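Local coordinates for protein probable chitinase (PDB 5JH8) that is probably a family 18 glycoside hydrolase that binds chitin and acts on it as a chitinase, at residues A[284-288]-A[289-293]; A[47-50]-A[51-55]; A[239-243]-A[244-248]; A[125-128]-A[129-132]. One frame throughout, in Å; residues are numbered along the deposited sequence.

Contact 1: A[284-288]-A[289-293]; sequences SLVNA and YGLGG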
ATOM      1  N   SER A 284      15.375   5.037   1.186  1.00  8.62           N
ATOM      2  CA  SER A 284      16.251   6.146   0.817  1.00  9.62           C
ATOM      3  C   SER A 284      15.777   6.844  -0.442  1.00  9.25           C
ATOM      4  O   SER A 284      16.202   7.973  -0.714  1.00  9.65           O
ATOM      5  CB  SER A 284      17.688   5.651   0.635  1.00  9.99           C
ATOM      6  OG  SER A 284      17.925   5.065  -0.636  1.00 10.60           O
ATOM      7  N   LEU A 285      14.937   6.185  -1.237  1.00  9.15           N
ATOM      8  CA  LEU A 285      14.387   6.834  -2.424  1.00  8.99           C
ATOM      9  C   LEU A 285      13.528   8.041  -2.070  1.00  8.92           C
ATOM     10  O   LEU A 285      13.329   8.901  -2.929  1.00  9.39           O
ATOM     11  CB  LEU A 285      13.609   5.851  -3.297  1.00  9.05           C
ATOM     12  CG  LEU A 285      14.462   4.707  -3.841  1.00  9.64           C
ATOM     13  CD1 LEU A 285      13.610   3.801  -4.702  1.00 10.71           C
ATOM     14  CD2 LEU A 285      15.673   5.159  -4.623  1.00 10.97           C
ATOM     15  N   VAL A 286      13.018   8.129  -0.840  1.00  9.01           N
ATOM     16  CA  VAL A 286      12.326   9.343  -0.413  1.00  8.25           C
ATOM     17  C   VAL A 286      13.235  10.550  -0.608  1.00  9.27           C
ATOM     18  O   VAL A 286      12.834  11.559  -1.184  1.00  9.94           O
ATOM     19  CB  VAL A 286      11.885   9.206   1.048  1.00  8.63           C
ATOM     20  CG1 VAL A 286      11.377  10.549   1.589  1.00  9.22           C
ATOM     21  CG2 VAL A 286      10.809   8.135   1.182  1.00  8.42           C
ATOM     22  N   ASN A 287      14.481  10.449  -0.156  1.00 10.12           N
ATOM     23  CA  ASN A 287      15.387  11.576  -0.287  1.00 11.35           C
ATOM     24  C   ASN A 287      15.906  11.717  -1.695  1.00 11.43           C
ATOM     25  O   ASN A 287      16.132  12.841  -2.152  1.00 13.37           O
ATOM     26  CB  ASN A 287      16.546  11.413   0.677  1.00 14.45           C
ATOM     27  CG  ASN A 287      16.078  11.394   2.094  1.00 17.67           C
ATOM     28  OD1 ASN A 287      15.188  12.168   2.461  1.00 17.13           O
ATOM     29  ND2 ASN A 287      16.628  10.486   2.897  1.00 19.73           N
ATOM     30  N   ALA A 288      16.087  10.600  -2.400  1.00 11.75           N
ATOM     31  CA  ALA A 288      16.608  10.676  -3.755  1.00 12.92           C
ATOM     32  C   ALA A 288      15.650  11.415  -4.683  1.00 13.26           C
ATOM     33  O   ALA A 288      16.093  12.127  -5.591  1.00 14.82           O
ATOM     34  CB  ALA A 288      16.914   9.280  -4.290  1.00 14.03           C
ATOM     35  N   TYR A 289      14.333  11.232  -4.492  1.00 12.03           N
ATOM     36  CA  TYR A 289      13.314  11.827  -5.354  1.00 11.30           C
ATOM     37  C   TYR A 289      12.631  13.052  -4.756  1.00 11.79           C
ATOM     38  O   TYR A 289      11.873  13.716  -5.470  1.00 14.20           O
ATOM     39  CB  TYR A 289      12.210  10.812  -5.678  1.00 12.37           C
ATOM     40  CG  TYR A 289      12.557   9.763  -6.709  1.00 13.08           C
ATOM     41  CD1 TYR A 289      13.239   8.609  -6.356  1.00 13.30           C
ATOM     42  CD2 TYR A 289      12.174   9.913  -8.030  1.00 13.46           C
ATOM     43  CE1 TYR A 289      13.529   7.641  -7.290  1.00 14.53           C
ATOM     44  CE2 TYR A 289      12.471   8.955  -8.971  1.00 13.87           C
ATOM     45  CZ  TYR A 289      13.150   7.819  -8.597  1.00 14.70           C
ATOM     46  OH  TYR A 289      13.444   6.846  -9.509  1.00 16.27           O
ATOM     47  N   GLY A 290      12.856  13.367  -3.486  1.00 10.86           N
ATOM     48  CA  GLY A 290      12.049  14.388  -2.848  1.00 10.31           C
ATOM     49  C   GLY A 290      10.621  13.959  -2.592  1.00  9.09           C
ATOM     50  O   GLY A 290       9.703  14.782  -2.680  1.00  9.63           O
ATOM     51  N   LEU A 291      10.400  12.677  -2.311  1.00  8.53           N
ATOM     52  CA  LEU A 291       9.057  12.195  -2.071  1.00  8.20           C
ATOM     53  C   LEU A 291       8.502  12.783  -0.776  1.00  8.07           C
ATOM     54  O   LEU A 291       9.235  13.219   0.119  1.00  8.91           O
ATOM     55  CB  LEU A 291       9.029  10.671  -1.953  1.00  8.10           C
ATOM     56  CG  LEU A 291       9.611   9.881  -3.128  1.00  8.30           C
ATOM     57  CD1 LEU A 291       9.400   8.392  -2.895  1.00  8.19           C
ATOM     58  CD2 LEU A 291       9.005  10.305  -4.453  1.00  8.44           C
ATOM     59  N   GLY A 292       7.176  12.744  -0.662  1.00  8.52           N
ATOM     60  CA  GLY A 292       6.517  13.097   0.578  1.00  8.87           C
ATOM     61  C   GLY A 292       6.765  12.127   1.703  1.00  8.15           C
ATOM     62  O   GLY A 292       6.528  12.479   2.864  1.00  8.86           O
ATOM     63  N   GLY A 293       7.191  10.912   1.384  1.00  7.90           N
ATOM     64  CA  GLY A 293       7.435   9.914   2.395  1.00  7.36           C
ATOM     65  C   GLY A 293       7.283   8.529   1.818  1.00  6.32           C
ATOM     66  O   GLY A 293       7.370   8.337   0.601  1.00  6.94           O
TER
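Val286 and Leu291 meet at the C-terminal end of helix 276-289, where a glycine of positive phi turns the chain towards strand 293-297. A helical bond runs from Tyr289 N to Leu285 O, at 3.0 Å. Gly290 then leaves helical angles with phi 71°, a conformation glycine adopts easily. Leu291 N doubles back to Val286 O at 2.9 Å and lies in the carbonyl plane, on a lone pair. This bond spans five residues and closes the turn.

The Tyr289 and Leu291 side chains pack beside the end of the helix. Tyr289 has CG anti to its carbonyl carbon (chi1 -76°), which brings the ring edge to Leu285 O, with CD1 3.4 Å from that oxygen. The same ring carbon lies 4.1 Å from Leu285 CB. Leu291 sets its CB beside the Val286 CG1 branch at 4.3 Å. The other branch, Val286 CG2, reaches Gly293 O at 3.5 Å, where the strand begins.

Around the turn, Leu285 and Tyr289 pack on helix 193-206, and Tyr289 OH is hydrogen-bonded to Asp201 OD1. Leu291 and Val286 face strand 212-222. Asn287 ND2 ties the helix to the C-terminal tail at Leu314 O and Gln316 O.

Contact 2: A[47-50]-A[51-55]; sequences PAPN and DAISF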
ATOM      1  N   PRO A  47     -13.673  -6.710  13.501  1.00 12.52           N
ATOM      2  CA  PRO A  47     -14.136  -5.845  14.592  1.00 12.94           C
ATOM      3  C   PRO A  47     -13.624  -4.418  14.445  1.00 12.08           C
ATOM      4  O   PRO A  47     -12.490  -4.182  14.015  1.00 11.68           O
ATOM      5  CB  PRO A  47     -13.549  -6.512  15.837  1.00 14.22           C
ATOM      6  CG  PRO A  47     -13.390  -7.916  15.459  1.00 15.47           C
ATOM      7  CD  PRO A  47     -12.980  -7.896  14.019  1.00 14.39           C
ATOM      8  N   ALA A  48     -14.459  -3.465  14.833  1.00 11.77           N
ATOM      9  CA  ALA A  48     -14.109  -2.063  14.704  1.00 11.51           C
ATOM     10  C   ALA A  48     -12.828  -1.767  15.477  1.00  9.75           C
ATOM     11  O   ALA A  48     -12.708  -2.167  16.647  1.00 10.91           O
ATOM     12  CB  ALA A  48     -15.241  -1.190  15.240  1.00 13.48           C
ATOM     13  N   PRO A  49     -11.868  -1.055  14.881  1.00  8.63           N
ATOM     14  CA  PRO A  49     -10.557  -0.837  15.498  1.00  8.45           C
ATOM     15  C   PRO A  49     -10.551   0.379  16.433  1.00  8.61           C
ATOM     16  O   PRO A  49      -9.684   1.256  16.355  1.00  8.78           O
ATOM     17  CB  PRO A  49      -9.654  -0.661  14.276  1.00  9.12           C
ATOM     18  CG  PRO A  49     -10.538   0.061  13.320  1.00  9.12           C
ATOM     19  CD  PRO A  49     -11.898  -0.566  13.491  1.00  8.77           C
ATOM     20  N   ASN A  50     -11.534   0.448  17.327  1.00  9.84           N
ATOM     21  CA  ASN A  50     -11.685   1.658  18.129  1.00 10.63           C
ATOM     22  C   ASN A  50     -10.547   1.825  19.129  1.00  9.38           C
ATOM     23  O   ASN A  50     -10.157   2.955  19.447  1.00  9.96           O
ATOM     24  CB  ASN A  50     -13.063   1.673  18.773  1.00 13.79           C
ATOM     25  CG  ASN A  50     -14.180   1.688  17.718  1.00 17.28           C
ATOM     26  OD1 ASN A  50     -14.025   2.325  16.663  1.00 18.90           O
ATOM     27  ND2 ASN A  50     -15.265   0.960  17.968  1.00 18.55           N
ATOM     28  N   ASP A  51      -9.976   0.710  19.572  1.00  9.00           N
ATOM     29  CA  ASP A  51      -8.801   0.719  20.432  1.00  9.35           C
ATOM     30  C   ASP A  51      -7.586   1.310  19.724  1.00  7.90           C
ATOM     31  O   ASP A  51      -6.826   2.092  20.310  1.00  8.26           O
ATOM     32  CB  ASP A  51      -8.524  -0.724  20.904  1.00 11.61           C
ATOM     33  CG  ASP A  51      -8.502  -1.794  19.757  1.00 10.65           C
ATOM     34  OD1 ASP A  51      -8.712  -1.483  18.577  1.00 12.30           O
ATOM     35  OD2 ASP A  51      -8.277  -2.976  20.092  1.00 12.21           O
ATOM     36  N   ALA A  52      -7.366   0.912  18.472  1.00  7.48           N
ATOM     37  CA  ALA A  52      -6.256   1.434  17.689  1.00  7.16           C
ATOM     38  C   ALA A  52      -6.406   2.931  17.457  1.00  6.62           C
ATOM     39  O   ALA A  52      -5.429   3.702  17.567  1.00  6.80           O
ATOM     40  CB  ALA A  52      -6.164   0.682  16.362  1.00  7.61           C
ATOM     41  N   ILE A  53      -7.620   3.360  17.125  1.00  7.18           N
ATOM     42  CA  ILE A  53      -7.854   4.772  16.885  1.00  7.26           C
ATOM     43  C   ILE A  53      -7.555   5.574  18.151  1.00  7.08           C
ATOM     44  O   ILE A  53      -6.874   6.606  18.111  1.00  7.25           O
ATOM     45  CB  ILE A  53      -9.285   4.998  16.360  1.00  9.22           C
ATOM     46  CG1 ILE A  53      -9.475   4.350  14.980  1.00  9.20           C
ATOM     47  CG2 ILE A  53      -9.623   6.482  16.318  1.00 12.14           C
ATOM     48  CD1 ILE A  53     -10.913   4.254  14.536  1.00 10.31           C
ATOM     49  N   SER A  54      -8.032   5.089  19.299  0.70  7.31           N
ATOM     50  CA  SER A  54      -7.787   5.770  20.560  0.70  8.00           C
ATOM     51  C   SER A  54      -6.303   5.863  20.880  0.70  7.06           C
ATOM     52  O   SER A  54      -5.831   6.891  21.380  0.70  7.02           O
ATOM     53  CB  SER A  54      -8.533   5.013  21.653  0.70  9.65           C
ATOM     54  OG  SER A  54      -8.180   5.490  22.911  0.70 10.91           O
ATOM     55  N   PHE A  55      -5.567   4.784  20.636  1.00  6.83           N
ATOM     56  CA  PHE A  55      -4.132   4.798  20.864  1.00  6.57           C
ATOM     57  C   PHE A  55      -3.461   5.892  20.048  1.00  6.79           C
ATOM     58  O   PHE A  55      -2.624   6.651  20.555  1.00  6.88           O
ATOM     59  CB  PHE A  55      -3.559   3.415  20.519  1.00  7.09           C
ATOM     60  CG  PHE A  55      -2.065   3.376  20.548  1.00  6.71           C
ATOM     61  CD1 PHE A  55      -1.376   3.353  21.756  1.00  7.98           C
ATOM     62  CD2 PHE A  55      -1.334   3.394  19.375  1.00  6.84           C
ATOM     63  CE1 PHE A  55       0.014   3.358  21.788  1.00  8.41           C
ATOM     64  CE2 PHE A  55       0.051   3.370  19.403  1.00  8.66           C
ATOM     65  CZ  PHE A  55       0.725   3.360  20.614  1.00  8.63           C
TER
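Ile53 N binds Pro49 O at 3.0 Å, and Ser54 N binds Asn50 O at the same length. These two bonds begin helix 50-58. The first is nearly straight, with an N-H...O angle of 164°. A third bond joins neighbours: Ala52 N to Asp51 OD1, at 2.7 Å. It is more bent, and the N-H meets the oxygen from above the carboxylate plane. Asp51 has CG between its backbone N and carbonyl carbon (chi1 50°), which folds the carboxylate back over the first turn. OD1 thereby also comes within 3.4 Å of Pro49 C.

Pro49 holds the N-cap position and is the centre of an inverse gamma turn, marked by a weak bond from Asn50 N to Ala48 O. Its ring packs against the helix it precedes. Pro49 CB lies 4.3 Å from Ala52 CB, and Pro49 CG is 4.4 Å from Ile53 CD1. The Ile53 CG1 branch lies beyond the oxygen end of the Pro49 carbonyl, with Ile53 CG1 3.4 Å from Pro49 O. Inward, Pro49 touches Tyr8 of strand 3-8 and three residues of strand 27-35, while Ala52 meets Leu18 of helix 14-20.

The N-cap is a proline, with no polar side chain to offer the helix. The carboxylate of Asp51 takes one N-H of the first turn instead. A negative group placed here should be favoured by the helix dipole, which would tend to keep it ionised.

Contact 3: A[239-243]-A[244-248]; sequences ALIAR and YGAQP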
ATOM      1  N   ALA A 239      13.745 -17.841   9.524  1.00 12.72           N
ATOM      2  CA  ALA A 239      13.421 -19.200   9.936  1.00 13.33           C
ATOM      3  C   ALA A 239      13.297 -20.123   8.734  1.00 12.53           C
ATOM      4  O   ALA A 239      13.663 -21.300   8.813  1.00 13.06           O
ATOM      5  CB  ALA A 239      12.132 -19.204  10.753  1.00 14.45           C
ATOM      6  N   LEU A 240      12.742 -19.624   7.624  1.00 11.58           N
ATOM      7  CA  LEU A 240      12.597 -20.469   6.445  1.00 11.26           C
ATOM      8  C   LEU A 240      13.955 -20.790   5.835  1.00 11.47           C
ATOM      9  O   LEU A 240      14.227 -21.942   5.466  1.00 12.21           O
ATOM     10  CB  LEU A 240      11.672 -19.801   5.433  1.00 11.46           C
ATOM     11  CG  LEU A 240      11.305 -20.653   4.213  1.00 12.60           C
ATOM     12  CD1 LEU A 240      10.526 -21.900   4.590  1.00 15.03           C
ATOM     13  CD2 LEU A 240      10.518 -19.811   3.240  1.00 11.99           C
ATOM     14  N   ILE A 241      14.818 -19.783   5.709  1.00 11.29           N
ATOM     15  CA  ILE A 241      16.182 -20.018   5.249  1.00 11.71           C
ATOM     16  C   ILE A 241      16.844 -21.089   6.105  1.00 12.71           C
ATOM     17  O   ILE A 241      17.470 -22.021   5.588  1.00 13.07           O
ATOM     18  CB  ILE A 241      16.962 -18.691   5.256  1.00 11.53           C
ATOM     19  CG1 ILE A 241      16.379 -17.759   4.197  1.00 11.32           C
ATOM     20  CG2 ILE A 241      18.453 -18.924   5.031  1.00 13.14           C
ATOM     21  CD1 ILE A 241      16.951 -16.335   4.248  1.00 11.57           C
ATOM     22  N   ALA A 242      16.689 -20.989   7.427  1.00 13.74           N
ATOM     23  CA  ALA A 242      17.352 -21.922   8.329  1.00 15.25           C
ATOM     24  C   ALA A 242      16.752 -23.318   8.232  1.00 15.82           C
ATOM     25  O   ALA A 242      17.476 -24.317   8.310  1.00 17.02           O
ATOM     26  CB  ALA A 242      17.265 -21.397   9.760  1.00 15.89           C
ATOM     27  N   ARG A 243      15.431 -23.409   8.061  1.00 16.00           N
ATOM     28  CA  ARG A 243      14.790 -24.712   7.962  1.00 17.43           C
ATOM     29  C   ARG A 243      15.412 -25.550   6.849  1.00 17.56           C
ATOM     30  O   ARG A 243      15.650 -26.749   7.028  1.00 18.44           O
ATOM     31  CB  ARG A 243      13.288 -24.534   7.734  1.00 20.15           C
ATOM     32  CG  ARG A 243      12.546 -25.847   7.590  1.00 22.91           C
ATOM     33  CD  ARG A 243      11.076 -25.647   7.313  1.00 25.70           C
ATOM     34  NE  ARG A 243      10.408 -26.924   7.061  1.00 27.95           N
ATOM     35  CZ  ARG A 243       9.147 -27.047   6.660  1.00 29.42           C
ATOM     36  NH1 ARG A 243       8.404 -25.966   6.453  1.00 29.91           N
ATOM     37  NH2 ARG A 243       8.629 -28.256   6.460  1.00 29.93           N
ATOM     38  N   TYR A 244      15.701 -24.937   5.706  1.00 17.10           N
ATOM     39  CA  TYR A 244      16.190 -25.656   4.538  1.00 16.68           C
ATOM     40  C   TYR A 244      17.677 -25.457   4.296  1.00 16.71           C
ATOM     41  O   TYR A 244      18.211 -25.996   3.323  1.00 17.57           O
ATOM     42  CB  TYR A 244      15.396 -25.232   3.303  1.00 18.13           C
ATOM     43  CG  TYR A 244      13.961 -25.674   3.373  1.00 17.83           C
ATOM     44  CD1 TYR A 244      13.617 -26.990   3.109  1.00 17.60           C
ATOM     45  CD2 TYR A 244      12.952 -24.785   3.714  1.00 17.66           C
ATOM     46  CE1 TYR A 244      12.310 -27.416   3.173  1.00 18.79           C
ATOM     47  CE2 TYR A 244      11.630 -25.205   3.783  1.00 18.41           C
ATOM     48  CZ  TYR A 244      11.320 -26.520   3.512  1.00 19.15           C
ATOM     49  OH  TYR A 244      10.013 -26.943   3.576  1.00 20.67           O
ATOM     50  N   GLY A 245      18.357 -24.697   5.151  1.00 16.62           N
ATOM     51  CA  GLY A 245      19.772 -24.420   4.945  1.00 16.41           C
ATOM     52  C   GLY A 245      20.061 -23.733   3.630  1.00 15.92           C
ATOM     53  O   GLY A 245      21.090 -24.008   3.000  1.00 18.06           O
ATOM     54  N   ALA A 246      19.186 -22.819   3.217  1.00 14.70           N
ATOM     55  CA  ALA A 246      19.313 -22.141   1.937  1.00 13.99           C
ATOM     56  C   ALA A 246      20.411 -21.082   1.983  1.00 12.90           C
ATOM     57  O   ALA A 246      20.745 -20.538   3.038  1.00 14.51           O
ATOM     58  CB  ALA A 246      17.987 -21.486   1.565  1.00 14.86           C
ATOM     59  N   GLN A 247      20.975 -20.810   0.811  1.00 12.85           N
ATOM     60  CA  GLN A 247      22.017 -19.813   0.622  1.00 12.34           C
ATOM     61  C   GLN A 247      21.382 -18.695  -0.188  1.00 12.45           C
ATOM     62  O   GLN A 247      21.275 -18.805  -1.423  1.00 14.82           O
ATOM     63  CB  GLN A 247      23.208 -20.420  -0.124  1.00 12.51           C
ATOM     64  CG  GLN A 247      23.996 -21.382   0.730  1.00 12.72           C
ATOM     65  CD  GLN A 247      24.644 -20.686   1.905  1.00 12.54           C
ATOM     66  OE1 GLN A 247      24.952 -19.485   1.850  1.00 12.72           O
ATOM     67  NE2 GLN A 247      24.849 -21.427   2.981  1.00 14.22           N
ATOM     68  N   PRO A 248      20.923 -17.623   0.461  1.00 12.61           N
ATOM     69  CA  PRO A 248      20.198 -16.573  -0.252  1.00 14.66           C
ATOM     70  C   PRO A 248      21.140 -15.711  -1.074  1.00 15.03           C
ATOM     71  O   PRO A 248      22.287 -15.472  -0.698  1.00 17.47           O
ATOM     72  CB  PRO A 248      19.559 -15.769   0.888  1.00 16.09           C
ATOM     73  CG  PRO A 248      20.511 -15.911   2.026  1.00 16.50           C
ATOM     74  CD  PRO A 248      21.082 -17.310   1.895  1.00 14.31           C
TER
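Arg243 and Tyr244 leave the backbone in different rotamers yet end side by side. Arg243 has CG opposite its backbone N (chi1 179°) and stays extended as far as NE. Tyr244 has CG opposite its carbonyl carbon (chi1 -67°). The arginine chain runs along one face of the ring. Arg243 CG makes a CH-pi contact, 4.2 Å from the Tyr244 ring centroid. Further out, Arg243 CD is 3.6 Å from Tyr244 CE2. The phenol oxygen sits over the centre of the guanidinium, with Tyr244 OH 3.2 Å from Arg243 CZ, and the two planes are 27° apart. The contact is packing: NH1 and NH2 point past that oxygen.

Leu240 CD1 comes to the ring edge, in its plane, 3.6 Å from Tyr244 CE2. The ring stacks with Tyr261. Towards the loop, Ile241 CG2 faces Ala246 CB at 4.3 Å, and Phe259 of strand 256-262 touches both residues.

The backbone makes a Schellman motif with Gly245 as C-prime. Ala246 N binds Ile241 O at 3.0 Å, and a weak bond joins Gly245 N to Ala242 O. This motif ends helix 237-244, in the region between the last two barrel strands, consistent with the small insertion domain of many family 18 chitinases.

Contact 4: A[125-128]-A[129-132]; sequences HFIQ and VLGR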
ATOM      1  N   HIS A 125     -12.658  12.413 -11.355  1.00 11.15           N
ATOM      2  CA  HIS A 125     -13.621  13.422 -10.941  1.00 11.65           C
ATOM      3  C   HIS A 125     -14.070  13.193  -9.506  1.00 10.81           C
ATOM      4  O   HIS A 125     -14.132  14.136  -8.710  1.00 11.11           O
ATOM      5  CB  HIS A 125     -14.816  13.448 -11.896  1.00 12.89           C
ATOM      6  CG  HIS A 125     -15.813  14.507 -11.558  1.00 16.21           C
ATOM      7  ND1 HIS A 125     -17.033  14.209 -10.999  1.00 18.43           N
ATOM      8  CD2 HIS A 125     -15.756  15.856 -11.640  1.00 18.43           C
ATOM      9  CE1 HIS A 125     -17.702  15.325 -10.782  1.00 18.22           C
ATOM     10  NE2 HIS A 125     -16.952  16.341 -11.166  1.00 18.36           N
ATOM     11  N   PHE A 126     -14.349  11.938  -9.147  1.00 10.54           N
ATOM     12  CA  PHE A 126     -14.700  11.611  -7.765  1.00 10.55           C
ATOM     13  C   PHE A 126     -13.624  12.083  -6.803  1.00  9.45           C
ATOM     14  O   PHE A 126     -13.925  12.701  -5.776  1.00  9.70           O
ATOM     15  CB  PHE A 126     -14.926  10.104  -7.647  1.00 10.79           C
ATOM     16  CG  PHE A 126     -14.954   9.579  -6.225  1.00 10.30           C
ATOM     17  CD1 PHE A 126     -15.923   9.977  -5.323  1.00 11.54           C
ATOM     18  CD2 PHE A 126     -14.001   8.665  -5.790  1.00 11.15           C
ATOM     19  CE1 PHE A 126     -15.919   9.479  -4.027  1.00 11.92           C
ATOM     20  CE2 PHE A 126     -14.010   8.174  -4.507  1.00 11.30           C
ATOM     21  CZ  PHE A 126     -14.962   8.576  -3.629  1.00 11.55           C
ATOM     22  N   ILE A 127     -12.359  11.807  -7.123  1.00  9.11           N
ATOM     23  CA  ILE A 127     -11.251  12.203  -6.262  1.00  9.15           C
ATOM     24  C   ILE A 127     -11.108  13.722  -6.210  1.00  9.21           C
ATOM     25  O   ILE A 127     -10.808  14.282  -5.151  1.00  8.91           O
ATOM     26  CB  ILE A 127      -9.977  11.468  -6.720  1.00  9.24           C
ATOM     27  CG1 ILE A 127     -10.116   9.958  -6.440  1.00  9.36           C
ATOM     28  CG2 ILE A 127      -8.740  12.052  -6.064  1.00  9.54           C
ATOM     29  CD1 ILE A 127     -10.420   9.579  -4.999  1.00  9.24           C
ATOM     30  N   GLN A 128     -11.347  14.419  -7.319  1.00  9.49           N
ATOM     31  CA  GLN A 128     -11.341  15.882  -7.296  1.00 10.16           C
ATOM     32  C   GLN A 128     -12.384  16.432  -6.328  1.00 10.15           C
ATOM     33  O   GLN A 128     -12.101  17.323  -5.508  1.00 10.45           O
ATOM     34  CB  GLN A 128     -11.616  16.411  -8.705  1.00 12.33           C
ATOM     35  CG  GLN A 128     -10.466  16.222  -9.670  1.00 14.09           C
ATOM     36  CD  GLN A 128     -10.862  16.447 -11.129  1.00 15.73           C
ATOM     37  OE1 GLN A 128     -12.044  16.540 -11.464  1.00 17.87           O
ATOM     38  NE2 GLN A 128      -9.868  16.507 -12.001  1.00 17.35           N
ATOM     39  N   VAL A 129     -13.613  15.935  -6.439  1.00 10.45           N
ATOM     40  CA  VAL A 129     -14.699  16.412  -5.593  1.00 10.14           C
ATOM     41  C   VAL A 129     -14.435  16.051  -4.138  1.00  9.31           C
ATOM     42  O   VAL A 129     -14.629  16.869  -3.237  1.00 10.39           O
ATOM     43  CB  VAL A 129     -16.043  15.851  -6.100  1.00 11.79           C
ATOM     44  CG1 VAL A 129     -17.187  16.201  -5.157  1.00 11.61           C
ATOM     45  CG2 VAL A 129     -16.329  16.345  -7.502  1.00 13.27           C
ATOM     46  N   LEU A 130     -13.975  14.826  -3.897  1.00  8.54           N
ATOM     47  CA  LEU A 130     -13.701  14.369  -2.546  1.00  8.54           C
ATOM     48  C   LEU A 130     -12.582  15.179  -1.915  1.00  8.28           C
ATOM     49  O   LEU A 130     -12.673  15.584  -0.748  1.00  9.12           O
ATOM     50  CB  LEU A 130     -13.356  12.880  -2.572  1.00  7.88           C
ATOM     51  CG  LEU A 130     -13.004  12.271  -1.219  1.00  7.30           C
ATOM     52  CD1 LEU A 130     -14.138  12.370  -0.229  1.00  8.83           C
ATOM     53  CD2 LEU A 130     -12.520  10.839  -1.392  1.00  8.38           C
ATOM     54  N   GLY A 131     -11.512  15.432  -2.672  1.00  8.71           N
ATOM     55  CA  GLY A 131     -10.420  16.228  -2.135  1.00  9.11           C
ATOM     56  C   GLY A 131     -10.867  17.620  -1.724  1.00  9.43           C
ATOM     57  O   GLY A 131     -10.533  18.110  -0.641  1.00  9.53           O
ATOM     58  N   ARG A 132     -11.669  18.272  -2.564  1.00  9.34           N
ATOM     59  CA  ARG A 132     -12.158  19.595  -2.207  1.00 10.42           C
ATOM     60  C   ARG A 132     -13.034  19.538  -0.959  1.00 10.70           C
ATOM     61  O   ARG A 132     -12.937  20.405  -0.087  1.00 10.84           O
ATOM     62  CB  ARG A 132     -12.909  20.213  -3.383  1.00 13.32           C
ATOM     63  CG  ARG A 132     -12.016  20.747  -4.502  1.00 16.62           C
ATOM     64  CD  ARG A 132     -12.799  21.575  -5.512  1.00 18.88           C
ATOM     65  NE  ARG A 132     -13.709  20.769  -6.321  1.00 20.78           N
ATOM     66  CZ  ARG A 132     -13.374  20.156  -7.455  1.00 22.70           C
ATOM     67  NH1 ARG A 132     -12.139  20.236  -7.940  1.00 23.53           N
ATOM     68  NH2 ARG A 132     -14.281  19.451  -8.106  1.00 23.63           N
TER
HETATM   69  O   HOH W   1     -13.680  18.312 -10.661  1.00 31.85           O
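Four successive i to i+4 bonds, from Val129 N to His125 O through to Arg132 N and Gln128 O, are regular and make about two turns of helix 120-135.

On the outer side His125 and Val129 cross. Val129 CG2 lies over one face of the imidazole, off centre, 3.9 Å from the ring centroid. With this branch anti to the carbonyl carbon of Val129, it is turned back to the preceding turn, where Val129 CG2 is 3.3 Å from His125 O. The imidazole is held by a second contact, since His125 ND1 is hydrogen-bonded to Gln89 NE2.

Arg132 folds back over the preceding turn. The bend at chi3 (-70°) sets the flat guanidinium across Gln128 O, which lies over its centre, 3.7 Å from Arg132 CZ. A water links the two side-chain ends. It donates to Gln128 OE1 over a short 2.5 Å and accepts from Arg132 NH2 at 2.9 Å. The water lies at the guanidinium edge, in its plane.

The inner side is apolar. Phe126 and Leu130 run side by side, with Phe126 CZ 4.0 Å from Leu130 CD2. The same methyl, Leu130 CD2, is 4.4 Å from Ile127 CD1. Phe126 packs on helices 78-85 and 89-96, and Ile127 on helix 163-169. Ile127 and Leu130 both rest on Val110 of strand 107-111.

This is an amphipathic outer helix of a TIM barrel, its apolar face laid on the strand that ends at Asp111, one of the residues lining the bound histidine.

How the contacts relate
The contacts lie far apart on one family 18 chain, and none touches another. Contacts 1, 2 and 4 belong to the barrel shell: a helix exit, a helix entry and a helix middle. Contacts 2 and 4 come within about 17 Å at their nearest atoms, as do contacts 1 and 4. Contact 3 stands apart, its centre about 48 Å from that of contact 4, across the chain's centre. A bound histidine and a second small ligand share Tyr178 and Tyr297; Asp111 and Glu113 also line the histidine. In contact 4 the side chain of Ile127 is about 14 Å from the bound histidine. Contact 1 leads into strand 293-297, which carries Tyr297.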